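Long-range contact in Afp2 (Serratia entomophila, PDB 6RBN), which probably forms the contractile sheath around the inner tube of the anti-feeding prophage, a phage-tail-like injection system: residues Phe159-Val171 / Val199-Asp211. Residues are numbered along the deposited sequence; the frame is centred on the assembly and turned at random.
Sequences FYPWGTLASGAAV and VNGVTPAFAVSDD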
ATOM      1  N   PHE C 159     -51.987  80.420  29.297  1.00 76.84           N
ATOM      2  CA  PHE C 159     -53.411  80.048  29.257  1.00 76.84           C
ATOM      3  C   PHE C 159     -54.309  80.967  30.083  1.00 76.84           C
ATOM      4  O   PHE C 159     -54.659  80.609  31.203  1.00 76.84           O
ATOM      5  CB  PHE C 159     -53.617  78.590  29.678  1.00 76.84           C
ATOM      6  CG  PHE C 159     -52.970  77.612  28.759  1.00 76.84           C
ATOM      7  CD1 PHE C 159     -53.559  77.285  27.552  1.00 76.84           C
ATOM      8  CD2 PHE C 159     -51.766  77.023  29.098  1.00 76.84           C
ATOM      9  CE1 PHE C 159     -52.961  76.387  26.703  1.00 76.84           C
ATOM     10  CE2 PHE C 159     -51.168  76.123  28.257  1.00 76.84           C
ATOM     11  CZ  PHE C 159     -51.764  75.805  27.055  1.00 76.84           C
ATOM     12  N   TYR C 160     -54.596  82.183  29.583  1.00 83.47           N
ATOM     13  CA  TYR C 160     -55.210  83.227  30.411  1.00 83.47           C
ATOM     14  C   TYR C 160     -56.592  82.910  30.995  1.00 83.47           C
ATOM     15  O   TYR C 160     -56.693  82.864  32.234  1.00 83.47           O
ATOM     16  CB  TYR C 160     -55.208  84.556  29.643  1.00 83.47           C
ATOM     17  CG  TYR C 160     -56.191  85.585  30.157  1.00 83.47           C
ATOM     18  CD1 TYR C 160     -56.012  86.209  31.379  1.00 83.47           C
ATOM     19  CD2 TYR C 160     -57.286  85.953  29.391  1.00 83.47           C
ATOM     20  CE1 TYR C 160     -56.915  87.144  31.837  1.00 83.47           C
ATOM     21  CE2 TYR C 160     -58.186  86.893  29.836  1.00 83.47           C
ATOM     22  CZ  TYR C 160     -57.994  87.484  31.056  1.00 83.47           C
ATOM     23  OH  TYR C 160     -58.892  88.422  31.499  1.00 83.47           O
ATOM     24  N   PRO C 161     -57.677  82.724  30.220  1.00 81.02           N
ATOM     25  CA  PRO C 161     -59.017  82.925  30.802  1.00 81.02           C
ATOM     26  C   PRO C 161     -59.465  81.857  31.792  1.00 81.02           C
ATOM     27  O   PRO C 161     -59.483  80.661  31.499  1.00 81.02           O
ATOM     28  CB  PRO C 161     -59.938  82.895  29.572  1.00 81.02           C
ATOM     29  CG  PRO C 161     -59.052  83.004  28.400  1.00 81.02           C
ATOM     30  CD  PRO C 161     -57.804  82.308  28.816  1.00 81.02           C
ATOM     31  N   TRP C 162     -59.847  82.322  32.977  1.00 82.00           N
ATOM     32  CA  TRP C 162     -60.241  81.447  34.072  1.00 82.00           C
ATOM     33  C   TRP C 162     -61.583  80.784  33.799  1.00 82.00           C
ATOM     34  O   TRP C 162     -62.383  81.254  32.988  1.00 82.00           O
ATOM     35  CB  TRP C 162     -60.301  82.251  35.369  1.00 82.00           C
ATOM     36  CG  TRP C 162     -58.957  82.538  35.949  1.00 82.00           C
ATOM     37  CD1 TRP C 162     -58.055  83.453  35.504  1.00 82.00           C
ATOM     38  CD2 TRP C 162     -58.413  81.996  37.156  1.00 82.00           C
ATOM     39  NE1 TRP C 162     -56.947  83.458  36.312  1.00 82.00           N
ATOM     40  CE2 TRP C 162     -57.148  82.580  37.342  1.00 82.00           C
ATOM     41  CE3 TRP C 162     -58.861  81.050  38.079  1.00 82.00           C
ATOM     42  CZ2 TRP C 162     -56.328  82.254  38.412  1.00 82.00           C
ATOM     43  CZ3 TRP C 162     -58.044  80.730  39.144  1.00 82.00           C
ATOM     44  CH2 TRP C 162     -56.793  81.326  39.302  1.00 82.00           C
ATOM     45  N   GLY C 163     -61.825  79.671  34.491  1.00 85.79           N
ATOM     46  CA  GLY C 163     -63.051  78.930  34.297  1.00 85.79           C
ATOM     47  C   GLY C 163     -64.109  79.246  35.338  1.00 85.79           C
ATOM     48  O   GLY C 163     -63.840  79.816  36.391  1.00 85.79           O
ATOM     49  N   THR C 164     -65.345  78.875  35.013  1.00 90.54           N
ATOM     50  CA  THR C 164     -66.496  79.096  35.882  1.00 90.54           C
ATOM     51  C   THR C 164     -67.384  77.853  35.940  1.00 90.54           C
ATOM     52  O   THR C 164     -68.557  77.899  35.552  1.00 90.54           O
ATOM     53  CB  THR C 164     -67.262  80.372  35.484  1.00 90.54           C
ATOM     54  OG1 THR C 164     -68.472  80.481  36.245  1.00 90.54           O
ATOM     55  CG2 THR C 164     -67.527  80.492  33.985  1.00 90.54           C
ATOM     56  N   LEU C 165     -66.779  76.740  36.391  1.00 92.09           N
ATOM     57  CA  LEU C 165     -67.336  75.380  36.458  1.00 92.09           C
ATOM     58  C   LEU C 165     -68.781  75.327  36.937  1.00 92.09           C
ATOM     59  O   LEU C 165     -69.204  76.132  37.770  1.00 92.09           O
ATOM     60  CB  LEU C 165     -66.470  74.553  37.410  1.00 92.09           C
ATOM     61  CG  LEU C 165     -66.636  73.051  37.628  1.00 92.09           C
ATOM     62  CD1 LEU C 165     -66.241  72.286  36.386  1.00 92.09           C
ATOM     63  CD2 LEU C 165     -65.810  72.604  38.818  1.00 92.09           C
ATOM     64  N   ALA C 166     -69.529  74.350  36.404  1.00 94.86           N
ATOM     65  CA  ALA C 166     -70.992  74.332  36.456  1.00 94.86           C
ATOM     66  C   ALA C 166     -71.571  74.256  37.867  1.00 94.86           C
ATOM     67  O   ALA C 166     -72.768  74.510  38.040  1.00 94.86           O
ATOM     68  CB  ALA C 166     -71.523  73.161  35.628  1.00 94.86           C
ATOM     69  N   SER C 167     -70.770  73.925  38.874  1.00 96.09           N
ATOM     70  CA  SER C 167     -71.190  74.042  40.261  1.00 96.09           C
ATOM     71  C   SER C 167     -70.963  75.441  40.824  1.00 96.09           C
ATOM     72  O   SER C 167     -71.121  75.644  42.032  1.00 96.09           O
ATOM     73  CB  SER C 167     -70.461  73.012  41.125  1.00 96.09           C
ATOM     74  OG  SER C 167     -69.076  73.299  41.199  1.00 96.09           O
ATOM     75  N   GLY C 168     -70.592  76.403  39.979  1.00 93.59           N
ATOM     76  CA  GLY C 168     -70.370  77.766  40.397  1.00 93.59           C
ATOM     77  C   GLY C 168     -68.930  78.111  40.713  1.00 93.59           C
ATOM     78  O   GLY C 168     -68.582  79.296  40.724  1.00 93.59           O
ATOM     79  N   ALA C 169     -68.085  77.117  40.960  1.00 92.02           N
ATOM     80  CA  ALA C 169     -66.725  77.368  41.402  1.00 92.02           C
ATOM     81  C   ALA C 169     -65.832  77.756  40.225  1.00 92.02           C
ATOM     82  O   ALA C 169     -66.203  77.630  39.056  1.00 92.02           O
ATOM     83  CB  ALA C 169     -66.170  76.143  42.120  1.00 92.02           C
ATOM     84  N   ALA C 170     -64.632  78.228  40.550  1.00 86.60           N
ATOM     85  CA  ALA C 170     -63.698  78.769  39.571  1.00 86.60           C
ATOM     86  C   ALA C 170     -62.557  77.787  39.353  1.00 86.60           C
ATOM     87  O   ALA C 170     -61.789  77.510  40.279  1.00 86.60           O
ATOM     88  CB  ALA C 170     -63.152  80.121  40.026  1.00 86.60           C
ATOM     89  N   VAL C 171     -62.448  77.274  38.136  1.00 80.94           N
ATOM     90  CA  VAL C 171     -61.343  76.380  37.781  1.00 80.94           C
ATOM     91  C   VAL C 171     -60.157  77.229  37.330  1.00 80.94           C
ATOM     92  O   VAL C 171     -60.346  78.159  36.530  1.00 80.94           O
ATOM     93  CB  VAL C 171     -61.771  75.410  36.687  1.00 80.94           C
ATOM     94  CG1 VAL C 171     -60.602  74.569  36.216  1.00 80.94           C
ATOM     95  CG2 VAL C 171     -62.843  74.506  37.199  1.00 80.94           C
ATOM     96  N   VAL C 199     -62.793  70.483  26.003  1.00 80.68           N
ATOM     97  CA  VAL C 199     -62.911  70.138  27.413  1.00 80.68           C
ATOM     98  C   VAL C 199     -64.357  70.389  27.831  1.00 80.68           C
ATOM     99  O   VAL C 199     -65.007  71.332  27.372  1.00 80.68           O
ATOM    100  CB  VAL C 199     -61.872  70.918  28.258  1.00 80.68           C
ATOM    101  CG1 VAL C 199     -62.087  72.410  28.204  1.00 80.68           C
ATOM    102  CG2 VAL C 199     -61.853  70.456  29.693  1.00 80.68           C
ATOM    103  N   ASN C 200     -64.899  69.500  28.655  1.00 83.79           N
ATOM    104  CA  ASN C 200     -66.318  69.487  28.970  1.00 83.79           C
ATOM    105  C   ASN C 200     -66.556  69.871  30.423  1.00 83.79           C
ATOM    106  O   ASN C 200     -65.691  69.695  31.283  1.00 83.79           O
ATOM    107  CB  ASN C 200     -66.930  68.111  28.706  1.00 83.79           C
ATOM    108  CG  ASN C 200     -67.032  67.797  27.233  1.00 83.79           C
ATOM    109  OD1 ASN C 200     -67.412  68.648  26.432  1.00 83.79           O
ATOM    110  ND2 ASN C 200     -66.690  66.570  26.863  1.00 83.79           N
ATOM    111  N   GLY C 201     -67.749  70.395  30.684  1.00 84.84           N
ATOM    112  CA  GLY C 201     -68.157  70.742  32.027  1.00 84.84           C
ATOM    113  C   GLY C 201     -67.673  72.079  32.532  1.00 84.84           C
ATOM    114  O   GLY C 201     -68.042  72.469  33.643  1.00 84.84           O
ATOM    115  N   VAL C 202     -66.885  72.809  31.748  1.00 82.33           N
ATOM    116  CA  VAL C 202     -66.344  74.092  32.168  1.00 82.33           C
ATOM    117  C   VAL C 202     -66.608  75.092  31.050  1.00 82.33           C
ATOM    118  O   VAL C 202     -66.714  74.723  29.879  1.00 82.33           O
ATOM    119  CB  VAL C 202     -64.833  73.976  32.523  1.00 82.33           C
ATOM    120  CG1 VAL C 202     -63.981  73.712  31.294  1.00 82.33           C
ATOM    121  CG2 VAL C 202     -64.332  75.185  33.306  1.00 82.33           C
ATOM    122  N   THR C 203     -66.801  76.350  31.424  1.00 83.99           N
ATOM    123  CA  THR C 203     -66.976  77.448  30.487  1.00 83.99           C
ATOM    124  C   THR C 203     -66.008  78.552  30.881  1.00 83.99           C
ATOM    125  O   THR C 203     -65.641  78.656  32.056  1.00 83.99           O
ATOM    126  CB  THR C 203     -68.420  77.985  30.483  1.00 83.99           C
ATOM    127  OG1 THR C 203     -68.795  78.380  31.806  1.00 83.99           O
ATOM    128  CG2 THR C 203     -69.399  76.938  29.969  1.00 83.99           C
ATOM    129  N   PRO C 204     -65.533  79.351  29.926  1.00 82.51           N
ATOM    130  CA  PRO C 204     -64.674  80.478  30.292  1.00 82.51           C
ATOM    131  C   PRO C 204     -65.458  81.562  31.008  1.00 82.51           C
ATOM    132  O   PRO C 204     -66.646  81.773  30.756  1.00 82.51           O
ATOM    133  CB  PRO C 204     -64.138  80.971  28.944  1.00 82.51           C
ATOM    134  CG  PRO C 204     -65.131  80.518  27.958  1.00 82.51           C
ATOM    135  CD  PRO C 204     -65.640  79.207  28.463  1.00 82.51           C
ATOM    136  N   ALA C 205     -64.774  82.244  31.926  1.00 84.47           N
ATOM    137  CA  ALA C 205     -65.416  83.318  32.675  1.00 84.47           C
ATOM    138  C   ALA C 205     -65.665  84.535  31.804  1.00 84.47           C
ATOM    139  O   ALA C 205     -66.643  85.260  32.015  1.00 84.47           O
ATOM    140  CB  ALA C 205     -64.564  83.698  33.883  1.00 84.47           C
ATOM    141  N   PHE C 206     -64.804  84.770  30.822  1.00 87.16           N
ATOM    142  CA  PHE C 206     -64.859  85.944  29.970  1.00 87.16           C
ATOM    143  C   PHE C 206     -64.981  85.502  28.520  1.00 87.16           C
ATOM    144  O   PHE C 206     -64.663  84.365  28.167  1.00 87.16           O
ATOM    145  CB  PHE C 206     -63.603  86.801  30.149  1.00 87.16           C
ATOM    146  CG  PHE C 206     -63.464  87.386  31.520  1.00 87.16           C
ATOM    147  CD1 PHE C 206     -64.577  87.703  32.279  1.00 87.16           C
ATOM    148  CD2 PHE C 206     -62.213  87.544  32.084  1.00 87.16           C
ATOM    149  CE1 PHE C 206     -64.444  88.219  33.552  1.00 87.16           C
ATOM    150  CE2 PHE C 206     -62.073  88.046  33.357  1.00 87.16           C
ATOM    151  CZ  PHE C 206     -63.189  88.389  34.092  1.00 87.16           C
ATOM    152  N   ALA C 207     -65.446  86.415  27.678  1.00 84.33           N
ATOM    153  CA  ALA C 207     -65.513  86.198  26.242  1.00 84.33           C
ATOM    154  C   ALA C 207     -64.383  86.970  25.587  1.00 84.33           C
ATOM    155  O   ALA C 207     -64.215  88.167  25.841  1.00 84.33           O
ATOM    156  CB  ALA C 207     -66.864  86.634  25.678  1.00 84.33           C
ATOM    157  N   VAL C 208     -63.604  86.289  24.755  1.00 82.76           N
ATOM    158  CA  VAL C 208     -62.420  86.864  24.132  1.00 82.76           C
ATOM    159  C   VAL C 208     -62.639  86.919  22.627  1.00 82.76           C
ATOM    160  O   VAL C 208     -63.025  85.917  22.013  1.00 82.76           O
ATOM    161  CB  VAL C 208     -61.162  86.052  24.475  1.00 82.76           C
ATOM    162  CG1 VAL C 208     -59.968  86.637  23.780  1.00 82.76           C
ATOM    163  CG2 VAL C 208     -60.942  86.026  25.973  1.00 82.76           C
ATOM    164  N   SER C 209     -62.398  88.085  22.037  1.00 84.67           N
ATOM    165  CA  SER C 209     -62.508  88.261  20.601  1.00 84.67           C
ATOM    166  C   SER C 209     -61.183  87.930  19.922  1.00 84.67           C
ATOM    167  O   SER C 209     -60.165  87.680  20.571  1.00 84.67           O
ATOM    168  CB  SER C 209     -62.947  89.685  20.274  1.00 84.67           C
ATOM    169  OG  SER C 209     -61.954  90.616  20.659  1.00 84.67           O
ATOM    170  N   ASP C 210     -61.198  87.932  18.588  1.00 87.22           N
ATOM    171  CA  ASP C 210     -59.983  87.687  17.823  1.00 87.22           C
ATOM    172  C   ASP C 210     -59.006  88.849  17.914  1.00 87.22           C
ATOM    173  O   ASP C 210     -57.791  88.633  17.930  1.00 87.22           O
ATOM    174  CB  ASP C 210     -60.331  87.425  16.359  1.00 87.22           C
ATOM    175  CG  ASP C 210     -60.938  86.062  16.140  1.00 87.22           C
ATOM    176  OD1 ASP C 210     -60.591  85.135  16.894  1.00 87.22           O
ATOM    177  OD2 ASP C 210     -61.754  85.916  15.207  1.00 87.22           O
ATOM    178  N   ASP C 211     -59.510  90.081  17.969  1.00 87.96           N
ATOM    179  CA  ASP C 211     -58.630  91.243  17.977  1.00 87.96           C
ATOM    180  C   ASP C 211     -57.926  91.426  19.313  1.00 87.96           C
ATOM    181  O   ASP C 211     -56.909  92.124  19.371  1.00 87.96           O
ATOM    182  CB  ASP C 211     -59.423  92.497  17.620  1.00 87.96           C
ATOM    183  CG  ASP C 211     -59.898  92.494  16.181  1.00 87.96           C
ATOM    184  OD1 ASP C 211     -59.226  91.867  15.336  1.00 87.96           O
ATOM    185  OD2 ASP C 211     -60.939  93.117  15.892  1.00 87.96           O
TER
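Tyr160 sends its hydroxyl to the rim of the Phe206 ring. OH lies near the plane of that ring, 3.5 Å from Phe206 CD2, and the two side chains cross at about a right angle. Tyr160 has its CG anti to the backbone N (chi1 161°), which brings the hydroxyl end closer to 199-211 than its CB direction suggests. The same hydroxyl is hydrogen-bonded to Ile137 N and Glu135 O. Lys136, from the same loop, makes a cation-pi contact with Phe206. Next to the Tyr160 ring, Pro161 CG packs on Val208 CG2 at 4.3 Å. The backbones pair through a single beta bridge, Gly163 with Pro204. Ala205 N donates to Trp162 O at 2.8 Å, and Thr164 N donates to Thr203 O at 3.0 Å. This bridge joins the loop after strand 156-157 to the connection leading into helix 210-216, within the subtilisin-like domain of the sheath protein. Gly163 CA adds a CA-H...O contact to Thr203 O. The Thr164 and Thr203 side chains cross at a slant, with the Thr164 CG2 methyl in van der Waals contact with Thr203 OG1. On the buried side, Val202 CG2 faces the Gly163 backbone and meets Val171 CG2 at 4.2 Å; helix 66-75 and helix 173-187 cover Val171. Leu165 opens a type I turn that ends at Gly168, and its CD1 lies beside Gly201 O and packs against Val202 CB at 4.4 Å.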